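Local coordinates for Alpha/beta hydrolase family protein (Bacillus anthracis, PDB 3OOS) that belongs to the alpha/beta hydrolase fold family and probably hydrolyses a substrate that has not been established, at residues L104-A109 and I119-A124; A124-E129 and Y211-K216; K128-H133 and V233-I238; S224-G229 and N245-A250. One frame throughout, in Å; residues are numbered along the deposited sequence. Where two conformers were deposited one is given.

Overall arrangement
The four contacts lie in one alpha/beta hydrolase fold. Interaction 1 is the innermost, its centre about 8 Å from that of the chain, and has no hydrogen bonds, its side-chain contacts all apolar: helix 100-112 on strand 116-122. Interaction 4 repeats that theme on the neighbouring strand 224-229, where the turn ending helix 237-246 leads into edge strand 250-255, and a water joins the apolar packing. Interactions 2 and 3 start from the same loop after strand 116-122, sharing Lys128 and Glu129. The former binds 211-216 with backbone bonds inside and charges outside; the latter meets 233-238 through sulfur, rings and apolar edges, without a direct hydrogen bond. Leu106 of interaction 1 packs on Tyr211 of interaction 2.

Interaction 1: L104-A109 and I119-A124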
loop_
_atom_site.group_PDB
_atom_site.type_symbol
_atom_site.label_atom_id
_atom_site.label_comp_id
_atom_site.label_asym_id
_atom_site.label_seq_id
_atom_site.Cartn_x
_atom_site.Cartn_y
_atom_site.Cartn_z
ATOM N N LEU A 104 1.287 5.917 3.094
ATOM C CA LEU A 104 2.576 6.358 2.568
ATOM C C LEU A 104 2.397 7.331 1.393
ATOM O O LEU A 104 3.123 8.328 1.295
ATOM C CB LEU A 104 3.433 5.153 2.169
ATOM C CG LEU A 104 4.857 5.425 1.673
ATOM C CD1 LEU A 104 5.702 6.162 2.723
ATOM C CD2 LEU A 104 5.518 4.113 1.265
ATOM N N ALA A 105 1.421 7.052 0.528
ATOM C CA ALA A 105 1.066 7.948 -0.583
ATOM C C ALA A 105 0.714 9.353 -0.098
ATOM O O ALA A 105 1.145 10.349 -0.686
ATOM C CB ALA A 105 -0.090 7.366 -1.395
ATOM N N LEU A 106 -0.076 9.421 0.969
ATOM C CA LEU A 106 -0.481 10.703 1.537
ATOM C C LEU A 106 0.718 11.467 2.084
ATOM O O LEU A 106 0.811 12.679 1.908
ATOM C CB LEU A 106 -1.555 10.515 2.614
ATOM C CG LEU A 106 -2.878 9.906 2.124
ATOM C CD1 LEU A 106 -3.798 9.600 3.303
ATOM C CD2 LEU A 106 -3.599 10.801 1.099
ATOM N N VAL A 107 1.637 10.755 2.730
ATOM C CA VAL A 107 2.867 11.375 3.225
ATOM C C VAL A 107 3.777 11.817 2.069
ATOM O O VAL A 107 4.393 12.873 2.148
ATOM C CB VAL A 107 3.597 10.474 4.257
ATOM C CG1 VAL A 107 4.909 11.111 4.717
ATOM C CG2 VAL A 107 2.687 10.231 5.461
ATOM N N TYR A 108 3.842 11.038 0.988
ATOM C CA TYR A 108 4.580 11.483 -0.204
ATOM C C TYR A 108 4.038 12.837 -0.675
ATOM O O TYR A 108 4.808 13.766 -0.960
ATOM C CB TYR A 108 4.495 10.445 -1.335
ATOM C CG TYR A 108 5.690 10.405 -2.283
ATOM C CD1 TYR A 108 6.407 11.563 -2.615
ATOM C CD2 TYR A 108 6.088 9.202 -2.866
ATOM C CE1 TYR A 108 7.499 11.515 -3.491
ATOM C CE2 TYR A 108 7.168 9.142 -3.743
ATOM C CZ TYR A 108 7.869 10.294 -4.051
ATOM O OH TYR A 108 8.940 10.212 -4.920
ATOM N N ALA A 109 2.712 12.950 -0.726
ATOM C CA ALA A 109 2.067 14.191 -1.153
ATOM C C ALA A 109 2.354 15.356 -0.200
ATOM O O ALA A 109 2.650 16.467 -0.641
ATOM C CB ALA A 109 0.570 13.978 -1.322
ATOM N N ILE A 119 -1.399 11.078 -7.004
ATOM C CA ILE A 119 -1.401 9.943 -6.081
ATOM C C ILE A 119 -2.649 9.093 -6.291
ATOM O O ILE A 119 -3.722 9.611 -6.632
ATOM C CB ILE A 119 -1.267 10.351 -4.585
ATOM C CG1 ILE A 119 -2.328 11.391 -4.192
ATOM C CG2 ILE A 119 0.159 10.829 -4.291
ATOM C CD1 ILE A 119 -2.359 11.734 -2.702
ATOM N N ILE A 120 -2.479 7.784 -6.131
ATOM C CA ILE A 120 -3.586 6.838 -6.088
ATOM C C ILE A 120 -3.549 6.230 -4.693
ATOM O O ILE A 120 -2.509 5.736 -4.256
ATOM C CB ILE A 120 -3.480 5.755 -7.190
ATOM C CG1 ILE A 120 -3.830 6.351 -8.558
ATOM C CG2 ILE A 120 -4.429 4.590 -6.915
ATOM C CD1 ILE A 120 -2.661 6.717 -9.403
ATOM N N VAL A 121 -4.678 6.302 -3.992
ATOM C CA VAL A 121 -4.729 5.979 -2.566
ATOM C C VAL A 121 -5.897 5.045 -2.276
ATOM O O VAL A 121 -7.058 5.452 -2.333
ATOM C CB VAL A 121 -4.874 7.265 -1.702
ATOM C CG1 VAL A 121 -4.777 6.932 -0.215
ATOM C CG2 VAL A 121 -3.822 8.313 -2.085
ATOM N N GLY A 122 -5.585 3.791 -1.959
ATOM C CA GLY A 122 -6.617 2.786 -1.711
ATOM C C GLY A 122 -6.724 2.347 -0.268
ATOM O O GLY A 122 -5.709 2.173 0.408
ATOM N N GLY A 123 -7.962 2.184 0.202
ATOM C CA GLY A 123 -8.242 1.622 1.527
ATOM C C GLY A 123 -7.416 2.191 2.666
ATOM O O GLY A 123 -6.964 1.452 3.542
ATOM N N ALA A 124 -7.224 3.507 2.665
ATOM C CA ALA A 124 -6.345 4.136 3.645
ATOM C C ALA A 124 -7.095 5.054 4.605
ATOM O O ALA A 124 -8.327 5.041 4.673
ATOM C CB ALA A 124 -5.209 4.883 2.938
#
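Ile119 sends its CD1 methyl up from strand 119-122 into the hollow between Ala109 and Leu106 on helix 104-109, lying 3.9 Å from Ala109 CB and 4.1 Å from Leu106 CD2. The upright reach comes from its first torsion: CG1 stands between the backbone N and the carbonyl carbon (chi1 53°), which lifts the chain off the strand, while Ile119 CG2 leans the other way to rest 3.8 Å from Ala105 O. Two residues on, Val121 offers a smaller bump on the same face of the strand. Val121 CG2 fits between Ala105 CB, at 3.9 Å, and Leu106 CD2, at 4.0 Å. Leu106 CD2 thus sits over the groove between Ile119 CD1 and Val121 CG2, and the leucine crosses each of them at about a right angle. Ala105 and Ala109 point their short CB groups at the strand, and the segment axes approach to 8.3 Å at 150°, close to antiparallel. Here helix and second strand of the beta-alpha-beta unit 93-98, 100-112, 116-122 close on each other; the same helix follows a probable nucleophile elbow, with Ala105 near it. On the strand's opposite face, Ile120 packs on Phe225 and Tyr227. No hydrogen bond joins the two segments, so their cohesion rests on buried methyl groups and the fit of their shapes.

Interaction 2: A124-E129 and Y211-K216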
loop_
_atom_site.group_PDB
_atom_site.type_symbol
_atom_site.label_atom_id
_atom_site.label_comp_id
_atom_site.label_asym_id
_atom_site.label_seq_id
_atom_site.Cartn_x
_atom_site.Cartn_y
_atom_site.Cartn_z
ATOM N N ALA A 124 -7.224 3.507 2.665
ATOM C CA ALA A 124 -6.345 4.136 3.645
ATOM C C ALA A 124 -7.095 5.054 4.605
ATOM O O ALA A 124 -8.327 5.041 4.673
ATOM C CB ALA A 124 -5.209 4.883 2.938
ATOM N N ALA A 125 -6.335 5.833 5.366
ATOM C CA ALA A 125 -6.900 6.789 6.307
ATOM C C ALA A 125 -5.925 7.942 6.440
ATOM O O ALA A 125 -4.723 7.766 6.237
ATOM C CB ALA A 125 -7.142 6.133 7.657
ATOM N N ALA A 126 -6.449 9.116 6.776
ATOM C CA ALA A 126 -5.637 10.324 6.931
ATOM C C ALA A 126 -5.057 10.473 8.343
ATOM O O ALA A 126 -4.275 11.390 8.605
ATOM C CB ALA A 126 -6.455 11.559 6.552
ATOM N N SER A 127 -5.452 9.583 9.253
ATOM C CA SER A 127 -4.902 9.573 10.610
ATOM C C SER A 127 -5.033 8.194 11.243
ATOM O O SER A 127 -5.641 7.289 10.668
ATOM C CB SER A 127 -5.604 10.609 11.493
ATOM O OG SER A 127 -6.836 10.100 11.975
ATOM N N LYS A 128 -4.466 8.054 12.438
ATOM C CA LYS A 128 -4.535 6.816 13.213
ATOM C C LYS A 128 -5.949 6.480 13.709
ATOM O O LYS A 128 -6.170 5.394 14.253
ATOM C CB LYS A 128 -3.571 6.899 14.404
ATOM C CG LYS A 128 -3.931 7.944 15.453
ATOM C CD LYS A 128 -2.986 7.859 16.643
ATOM C CE LYS A 128 -3.342 8.878 17.712
ATOM N NZ LYS A 128 -2.381 8.822 18.851
ATOM N N GLU A 129 -6.893 7.403 13.500
ATOM C CA GLU A 129 -8.233 7.241 14.060
ATOM C C GLU A 129 -9.031 6.075 13.453
ATOM O O GLU A 129 -10.037 5.654 14.027
ATOM C CB GLU A 129 -9.009 8.564 14.049
ATOM C CG GLU A 129 -8.390 9.610 14.976
ATOM C CD GLU A 129 -9.297 10.794 15.247
ATOM O OE1 GLU A 129 -8.865 11.710 15.979
ATOM O OE2 GLU A 129 -10.436 10.814 14.738
ATOM N N TYR A 211 0.643 9.288 13.659
ATOM C CA TYR A 211 0.162 9.437 12.287
ATOM C C TYR A 211 -1.103 10.290 12.180
ATOM O O TYR A 211 -2.165 9.913 12.678
ATOM C CB TYR A 211 -0.029 8.075 11.596
ATOM C CG TYR A 211 -0.602 8.213 10.202
ATOM C CD1 TYR A 211 0.100 8.895 9.207
ATOM C CD2 TYR A 211 -1.854 7.684 9.884
ATOM C CE1 TYR A 211 -0.422 9.042 7.928
ATOM C CE2 TYR A 211 -2.390 7.829 8.603
ATOM C CZ TYR A 211 -1.665 8.509 7.631
ATOM O OH TYR A 211 -2.176 8.662 6.365
ATOM N N ASP A 212 -0.965 11.443 11.526
ATOM C CA ASP A 212 -2.081 12.355 11.277
ATOM C C ASP A 212 -1.647 13.399 10.256
ATOM O O ASP A 212 -0.762 14.212 10.528
ATOM C CB ASP A 212 -2.539 13.030 12.580
ATOM C CG ASP A 212 -3.821 13.840 12.414
ATOM O OD1 ASP A 212 -4.402 13.854 11.306
ATOM O OD2 ASP A 212 -4.253 14.464 13.410
ATOM N N VAL A 213 -2.274 13.359 9.081
ATOM C CA VAL A 213 -1.999 14.317 8.009
ATOM C C VAL A 213 -3.257 15.086 7.576
ATOM O O VAL A 213 -3.257 15.742 6.540
ATOM C CB VAL A 213 -1.332 13.638 6.775
ATOM C CG1 VAL A 213 0.032 13.057 7.148
ATOM C CG2 VAL A 213 -2.244 12.559 6.168
ATOM N N ARG A 214 -4.316 15.014 8.380
ATOM C CA ARG A 214 -5.614 15.594 7.999
ATOM C C ARG A 214 -5.544 17.063 7.586
ATOM O O ARG A 214 -6.101 17.446 6.558
ATOM C CB ARG A 214 -6.643 15.420 9.118
ATOM C CG ARG A 214 -7.163 13.998 9.251
ATOM C CD ARG A 214 -8.032 13.848 10.491
ATOM N NE ARG A 214 -7.252 13.974 11.724
ATOM C CZ ARG A 214 -7.761 13.899 12.951
ATOM N NH1 ARG A 214 -9.063 13.697 13.127
ATOM N NH2 ARG A 214 -6.967 14.022 14.008
ATOM N N GLN A 215 -4.868 17.879 8.389
ATOM C CA GLN A 215 -4.790 19.308 8.102
ATOM C C GLN A 215 -3.915 19.583 6.884
ATOM O O GLN A 215 -4.239 20.435 6.055
ATOM C CB GLN A 215 -4.303 20.098 9.322
ATOM C CG GLN A 215 -5.275 20.093 10.504
ATOM C CD GLN A 215 -6.637 20.700 10.170
ATOM O OE1 GLN A 215 -6.733 21.697 9.448
ATOM N NE2 GLN A 215 -7.697 20.099 10.702
ATOM N N LYS A 216 -2.823 18.836 6.764
ATOM C CA LYS A 216 -1.916 19.011 5.637
ATOM C C LYS A 216 -2.552 18.614 4.304
ATOM O O LYS A 216 -2.172 19.148 3.264
ATOM C CB LYS A 216 -0.596 18.268 5.866
ATOM C CG LYS A 216 0.346 19.003 6.822
ATOM C CD LYS A 216 1.743 18.369 6.887
ATOM C CE LYS A 216 1.740 17.003 7.568
ATOM N NZ LYS A 216 1.255 17.060 8.986
#
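Asp212 OD1, which rests 3.5 Å from Ser127 CB across the contact, is gripped by two nitrogens of Arg214, the backbone N and the side-chain NE, which reach it from opposite faces of the carboxylate plane. The backbone bond closes an Asx turn; Arg214 NE, 2.9 Å from Asp212 OD1, comes on the syn side but tilted out of the carboxylate plane. Arg214 NH2 takes Asp212 OD2 at 2.8 Å, meeting it from above that plane, so the guanidinium is held side-on and its rotation is fixed. A bend at chi3 (-68°) brings that group back over loop 124-129, where Ser127 OG lies over one face and Ala126 CB touches Arg214 CG at 3.7 Å. Glu129 OE1 adds a long salt bridge of 3.5 Å to Arg214 NH1, its carboxylate plane turned 66° from the guanidinium, and completes a three-residue charge network. Ser127 OG, meanwhile, accepts from Glu129 N in an ST turn. Beneath these charges the backbones are pinned together. Val213 N gives a nearly straight bond to Ala126 O, 2.8 Å long, and Lys128 N donates to Tyr211 O at 3.0 Å. The Tyr211 ring runs alongside the loop, and its OH donates to Ala125 O at 2.7 Å in the carbonyl plane, a buried bond beside Met103, Leu106 and Val107 of helix 100-112. Lys128 NZ turns elsewhere, to Lys209 O. The site is a single beta bridge, Ser127 with Asp212, flanked by an ST turn and an Asx turn, tying the loop after strand 116-122 to the approach to helix 214-217 in this alpha/beta hydrolase fold.

Interaction 3: K128-H133 and V233-I238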
loop_
_atom_site.group_PDB
_atom_site.type_symbol
_atom_site.label_atom_id
_atom_site.label_comp_id
_atom_site.label_asym_id
_atom_site.label_seq_id
_atom_site.Cartn_x
_atom_site.Cartn_y
_atom_site.Cartn_z
ATOM N N LYS A 128 -4.466 8.054 12.438
ATOM C CA LYS A 128 -4.535 6.816 13.213
ATOM C C LYS A 128 -5.949 6.480 13.709
ATOM O O LYS A 128 -6.170 5.394 14.253
ATOM C CB LYS A 128 -3.571 6.899 14.404
ATOM C CG LYS A 128 -3.931 7.944 15.453
ATOM C CD LYS A 128 -2.986 7.859 16.643
ATOM C CE LYS A 128 -3.342 8.878 17.712
ATOM N NZ LYS A 128 -2.381 8.822 18.851
ATOM N N GLU A 129 -6.893 7.403 13.500
ATOM C CA GLU A 129 -8.233 7.241 14.060
ATOM C C GLU A 129 -9.031 6.075 13.453
ATOM O O GLU A 129 -10.037 5.654 14.027
ATOM C CB GLU A 129 -9.009 8.564 14.049
ATOM C CG GLU A 129 -8.390 9.610 14.976
ATOM C CD GLU A 129 -9.297 10.794 15.247
ATOM O OE1 GLU A 129 -8.865 11.710 15.979
ATOM O OE2 GLU A 129 -10.436 10.814 14.738
ATOM N N TYR A 130 -8.562 5.522 12.333
ATOM C CA TYR A 130 -9.210 4.339 11.747
ATOM C C TYR A 130 -9.273 3.175 12.744
ATOM O O TYR A 130 -10.265 2.454 12.793
ATOM C CB TYR A 130 -8.526 3.895 10.443
ATOM C CG TYR A 130 -7.134 3.328 10.627
ATOM C CD1 TYR A 130 -6.922 1.948 10.720
ATOM C CD2 TYR A 130 -6.029 4.170 10.700
ATOM C CE1 TYR A 130 -5.638 1.428 10.892
ATOM C CE2 TYR A 130 -4.749 3.666 10.873
ATOM C CZ TYR A 130 -4.559 2.297 10.969
ATOM O OH TYR A 130 -3.284 1.811 11.132
ATOM N N ALA A 131 -8.225 3.019 13.549
ATOM C CA ALA A 131 -8.131 1.897 14.481
ATOM C C ALA A 131 -8.974 2.098 15.745
ATOM O O ALA A 131 -9.044 1.203 16.592
ATOM C CB ALA A 131 -6.673 1.613 14.835
ATOM N N SER A 132 -9.603 3.268 15.861
ATOM C CA SER A 132 -10.506 3.568 16.972
ATOM C C SER A 132 -11.964 3.633 16.518
ATOM O O SER A 132 -12.855 4.009 17.290
ATOM C CB SER A 132 -10.097 4.874 17.663
ATOM O OG SER A 132 -8.881 4.710 18.369
ATOM N N HIS A 133 -12.207 3.264 15.260
ATOM C CA HIS A 133 -13.554 3.244 14.699
ATOM C C HIS A 133 -14.146 1.845 14.863
ATOM O O HIS A 133 -13.489 0.855 14.543
ATOM C CB HIS A 133 -13.515 3.636 13.222
ATOM C CG HIS A 133 -14.863 3.919 12.639
ATOM N ND1 HIS A 133 -15.716 2.922 12.218
ATOM C CD2 HIS A 133 -15.507 5.088 12.411
ATOM C CE1 HIS A 133 -16.827 3.465 11.753
ATOM N NE2 HIS A 133 -16.725 4.778 11.860
ATOM N N VAL A 233 -12.834 -3.789 6.157
ATOM C CA VAL A 233 -12.891 -3.817 7.625
ATOM C C VAL A 233 -11.581 -3.392 8.294
ATOM O O VAL A 233 -11.454 -3.468 9.516
ATOM C CB VAL A 233 -13.360 -5.200 8.180
ATOM C CG1 VAL A 233 -14.772 -5.512 7.709
ATOM C CG2 VAL A 233 -12.396 -6.314 7.788
ATOM N N GLN A 234 -10.607 -2.955 7.500
ATOM C CA GLN A 234 -9.343 -2.484 8.065
ATOM C C GLN A 234 -9.386 -0.970 8.258
ATOM O O GLN A 234 -9.503 -0.500 9.391
ATOM C CB GLN A 234 -8.148 -2.964 7.235
ATOM C CG GLN A 234 -7.907 -4.467 7.391
ATOM C CD GLN A 234 -6.728 -4.975 6.591
ATOM O OE1 GLN A 234 -5.602 -4.500 6.739
ATOM N NE2 GLN A 234 -6.980 -5.958 5.742
ATOM N N CYS A 235 -9.308 -0.215 7.162
ATOM C CA CYS A 235 -9.696 1.198 7.182
ATOM C C CYS A 235 -11.101 1.305 6.593
ATOM O O CYS A 235 -11.266 1.220 5.373
ATOM C CB CYS A 235 -8.723 2.063 6.370
ATOM S SG CYS A 235 -7.021 2.101 6.978
ATOM N N PRO A 236 -12.126 1.476 7.452
ATOM C CA PRO A 236 -13.500 1.556 6.949
ATOM C C PRO A 236 -13.693 2.648 5.896
ATOM O O PRO A 236 -12.964 3.646 5.882
ATOM C CB PRO A 236 -14.315 1.856 8.211
ATOM C CG PRO A 236 -13.516 1.233 9.308
ATOM C CD PRO A 236 -12.084 1.472 8.927
ATOM N N TYR A 237 -14.675 2.433 5.024
ATOM C CA TYR A 237 -14.937 3.288 3.864
ATOM C C TYR A 237 -14.975 4.799 4.165
ATOM O O TYR A 237 -14.484 5.611 3.370
ATOM C CB TYR A 237 -16.228 2.834 3.159
ATOM C CG TYR A 237 -16.487 3.585 1.880
ATOM C CD1 TYR A 237 -15.709 3.343 0.750
ATOM C CD2 TYR A 237 -17.487 4.554 1.802
ATOM C CE1 TYR A 237 -15.914 4.038 -0.423
ATOM C CE2 TYR A 237 -17.707 5.259 0.623
ATOM C CZ TYR A 237 -16.914 4.995 -0.485
ATOM O OH TYR A 237 -17.108 5.682 -1.657
ATOM N N ILE A 238 -15.542 5.166 5.312
ATOM C CA ILE A 238 -15.644 6.573 5.712
ATOM C C ILE A 238 -14.283 7.292 5.729
ATOM O O ILE A 238 -14.205 8.498 5.483
ATOM C CB ILE A 238 -16.394 6.731 7.071
ATOM C CG1 ILE A 238 -16.675 8.209 7.372
ATOM C CG2 ILE A 238 -15.631 6.045 8.211
ATOM C CD1 ILE A 238 -17.648 8.451 8.513
#
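Tyr130 lays one face of its ring against the sulfur of Cys235. Cys235 SG sits 4.1 Å from the Tyr130 ring centroid and 24° off its normal, displaced toward the rim, so its shortest approach is 3.7 Å to Tyr130 CD1. Ala131 CB lies over the opposite face, and the ring is therefore held between a methyl of its own segment and a sulfur of the other. At the ring's edge, close to its plane, Gln234 O approaches Tyr130 CD1 at 3.8 Å; that carbonyl also accepts a hydrogen bond from Ser136 OG. The tyrosine hydroxyl points on to a bound tetraethylene glycol, probably from the crystallisation liquor, with which it is hydrogen-bonded. His133, at the end of the 3-10 segment 128-132, makes the second patch. A first torsion of -168° swings the imidazole away from the backbone N, and His133 ND1 comes to 4.0 Å from Pro236 CG. The two side chains run alongside each other, pointing opposite ways. Further along, His133 NE2 comes 4.0 Å from Ile238 CG2, the two side chains crossing at about a right angle. His133 ND1 is hydrogen-bonded to Asp135 N, which steadies the ring. Pro236 lies just before helix 237-246, so the contact sets the loop after strand 116-122 against the lead-in to that helix. Gln234 touches the residues of the probable nucleophile elbow, and its OE1 is hydrogen-bonded to Tyr138 OH. The segments share no hydrogen bond: sulfur-aromatic and van der Waals contacts carry the interface, while the polar ends of Tyr130, His133 and Gln234 find partners beyond it.

Interaction 4: S224-G229 and N245-A250; sequences SFIYCG and NLIPNA
Ile247 turns its branched end onto Ser224, with Ile247 CG2 3.5 Å from Ser224 OG and Ile247 CD1 lying 4.0 Å from the same oxygen. Its first torsion sets CG2 anti to the backbone N (chi1 -61°) and so against the serine, and the extended second torsion carries CD1 there as well. Ser224 OG is not left to this apolar neighbour alone, for it is hydrogen-bonded to Ile222 O. Ala250 and Ser224 turn their CB atoms to the same face of the sheet, 4.0 Å apart, and Ile226 CG1 comes to 4.2 Å from Ala250 CB. The tip of Ile226, CD1, reaches forward to Ile247 CD1 at 4.4 Å, so serine, alanine and the two isoleucines form one patch on that side of strand 224-229. The backbones are paired too. Ser224 and Ala250 form a parallel bridge, with a CA-H...O contact of 3.2 Å from Ala250 CA to Ser224 O. At the edge of the patch a water accepts from Ser224 N and donates to Asn249 O at 2.6 Å. Ile247 is the residue at which the chain leaves helix 237-246, and a type I turn from Ile247 to Ala250 swings it into strand 250-255. The contact thereby closes the beta-alpha-beta unit of strand 224-229, helix 237-246 and strand 250-255, at the edge of the main sheet. No direct hydrogen bond crosses between the two segments; apolar contacts set the turn against the strand, and the water supplies the polar link where the strands begin.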
loop_
_atom_site.group_PDB
_atom_site.type_symbol
_atom_site.label_atom_id
_atom_site.label_comp_id
_atom_site.label_asym_id
_atom_site.label_seq_id
_atom_site.Cartn_x
_atom_site.Cartn_y
_atom_site.Cartn_z
ATOM N N SER A 224 -5.574 13.505 -7.127
ATOM C CA SER A 224 -5.579 12.465 -6.111
ATOM C C SER A 224 -6.750 11.530 -6.344
ATOM O O SER A 224 -7.909 11.941 -6.276
ATOM C CB SER A 224 -5.649 13.096 -4.719
ATOM O OG SER A 224 -4.535 13.948 -4.525
ATOM N N PHE A 225 -6.439 10.272 -6.637
ATOM C CA PHE A 225 -7.462 9.296 -6.977
ATOM C C PHE A 225 -7.632 8.322 -5.821
ATOM O O PHE A 225 -6.816 7.420 -5.625
ATOM C CB PHE A 225 -7.107 8.590 -8.294
ATOM C CG PHE A 225 -6.933 9.537 -9.454
ATOM C CD1 PHE A 225 -8.027 9.926 -10.224
ATOM C CD2 PHE A 225 -5.677 10.050 -9.770
ATOM C CE1 PHE A 225 -7.870 10.815 -11.294
ATOM C CE2 PHE A 225 -5.509 10.933 -10.839
ATOM C CZ PHE A 225 -6.607 11.317 -11.601
ATOM N N ILE A 226 -8.687 8.547 -5.044
ATOM C CA ILE A 226 -8.950 7.781 -3.827
ATOM C C ILE A 226 -9.954 6.680 -4.144
ATOM O O ILE A 226 -10.901 6.901 -4.888
ATOM C CB ILE A 226 -9.518 8.696 -2.693
ATOM C CG1 ILE A 226 -8.804 10.063 -2.642
ATOM C CG2 ILE A 226 -9.498 7.987 -1.337
ATOM C CD1 ILE A 226 -7.270 10.010 -2.513
ATOM N N TYR A 227 -9.744 5.487 -3.595
ATOM C CA TYR A 227 -10.705 4.397 -3.780
ATOM C C TYR A 227 -10.745 3.522 -2.534
ATOM O O TYR A 227 -9.814 3.534 -1.726
ATOM C CB TYR A 227 -10.376 3.553 -5.031
ATOM C CG TYR A 227 -9.195 2.625 -4.833
ATOM C CD1 TYR A 227 -9.362 1.369 -4.244
ATOM C CD2 TYR A 227 -7.908 3.009 -5.215
ATOM C CE1 TYR A 227 -8.283 0.522 -4.040
ATOM C CE2 TYR A 227 -6.820 2.163 -5.023
ATOM C CZ TYR A 227 -7.017 0.923 -4.431
ATOM O OH TYR A 227 -5.948 0.083 -4.220
ATOM N N CYS A 228 -11.820 2.753 -2.395
ATOM C CA CYS A 228 -11.969 1.838 -1.272
ATOM C C CYS A 228 -13.083 0.849 -1.554
ATOM O O CYS A 228 -14.074 1.186 -2.208
ATOM C CB CYS A 228 -12.296 2.616 0.007
ATOM S SG CYS A 228 -12.136 1.675 1.546
ATOM N N GLY A 229 -12.909 -0.373 -1.061
ATOM C CA GLY A 229 -13.993 -1.352 -1.047
ATOM C C GLY A 229 -15.030 -0.947 -0.017
ATOM O O GLY A 229 -14.684 -0.559 1.104
ATOM N N ASN A 245 -12.506 14.149 0.622
ATOM C CA ASN A 245 -13.071 15.453 0.963
ATOM C C ASN A 245 -11.999 16.497 1.286
ATOM O O ASN A 245 -12.099 17.656 0.865
ATOM C CB ASN A 245 -14.060 15.339 2.125
ATOM C CG ASN A 245 -14.584 16.690 2.569
ATOM O OD1 ASN A 245 -15.419 17.301 1.895
ATOM N ND2 ASN A 245 -14.079 17.176 3.697
ATOM N N LEU A 246 -10.974 16.079 2.024
ATOM C CA LEU A 246 -9.943 17.004 2.503
ATOM C C LEU A 246 -9.030 17.510 1.388
ATOM O O LEU A 246 -8.662 18.685 1.367
ATOM C CB LEU A 246 -9.120 16.362 3.626
ATOM C CG LEU A 246 -9.839 16.156 4.964
ATOM C CD1 LEU A 246 -8.963 15.363 5.920
ATOM C CD2 LEU A 246 -10.273 17.484 5.590
ATOM N N ILE A 247 -8.675 16.622 0.464
ATOM C CA ILE A 247 -7.818 16.990 -0.662
ATOM C C ILE A 247 -8.648 17.748 -1.707
ATOM O O ILE A 247 -9.629 17.210 -2.218
ATOM C CB ILE A 247 -7.151 15.745 -1.293
ATOM C CG1 ILE A 247 -6.257 15.040 -0.264
ATOM C CG2 ILE A 247 -6.343 16.137 -2.530
ATOM C CD1 ILE A 247 -5.720 13.694 -0.729
ATOM N N PRO A 248 -8.259 19.001 -2.019
ATOM C CA PRO A 248 -9.057 19.850 -2.914
ATOM C C PRO A 248 -9.365 19.247 -4.289
ATOM O O PRO A 248 -10.487 19.398 -4.775
ATOM C CB PRO A 248 -8.198 21.111 -3.068
ATOM C CG PRO A 248 -7.378 21.163 -1.842
ATOM C CD PRO A 248 -7.124 19.738 -1.430
ATOM N N ASN A 249 -8.394 18.571 -4.903
ATOM C CA ASN A 249 -8.571 18.051 -6.263
ATOM C C ASN A 249 -8.700 16.526 -6.329
ATOM O O ASN A 249 -8.220 15.890 -7.276
ATOM C CB ASN A 249 -7.438 18.540 -7.178
ATOM C CG ASN A 249 -7.313 20.057 -7.203
ATOM O OD1 ASN A 249 -6.263 20.612 -6.869
ATOM N ND2 ASN A 249 -8.383 20.734 -7.594
ATOM N N ALA A 250 -9.356 15.942 -5.328
ATOM C CA ALA A 250 -9.498 14.485 -5.250
ATOM C C ALA A 250 -10.791 13.966 -5.859
ATOM O O ALA A 250 -11.809 14.657 -5.859
ATOM C CB ALA A 250 -9.382 14.013 -3.803
HETATM O O HOH W 1 -8.152 13.965 -9.017
#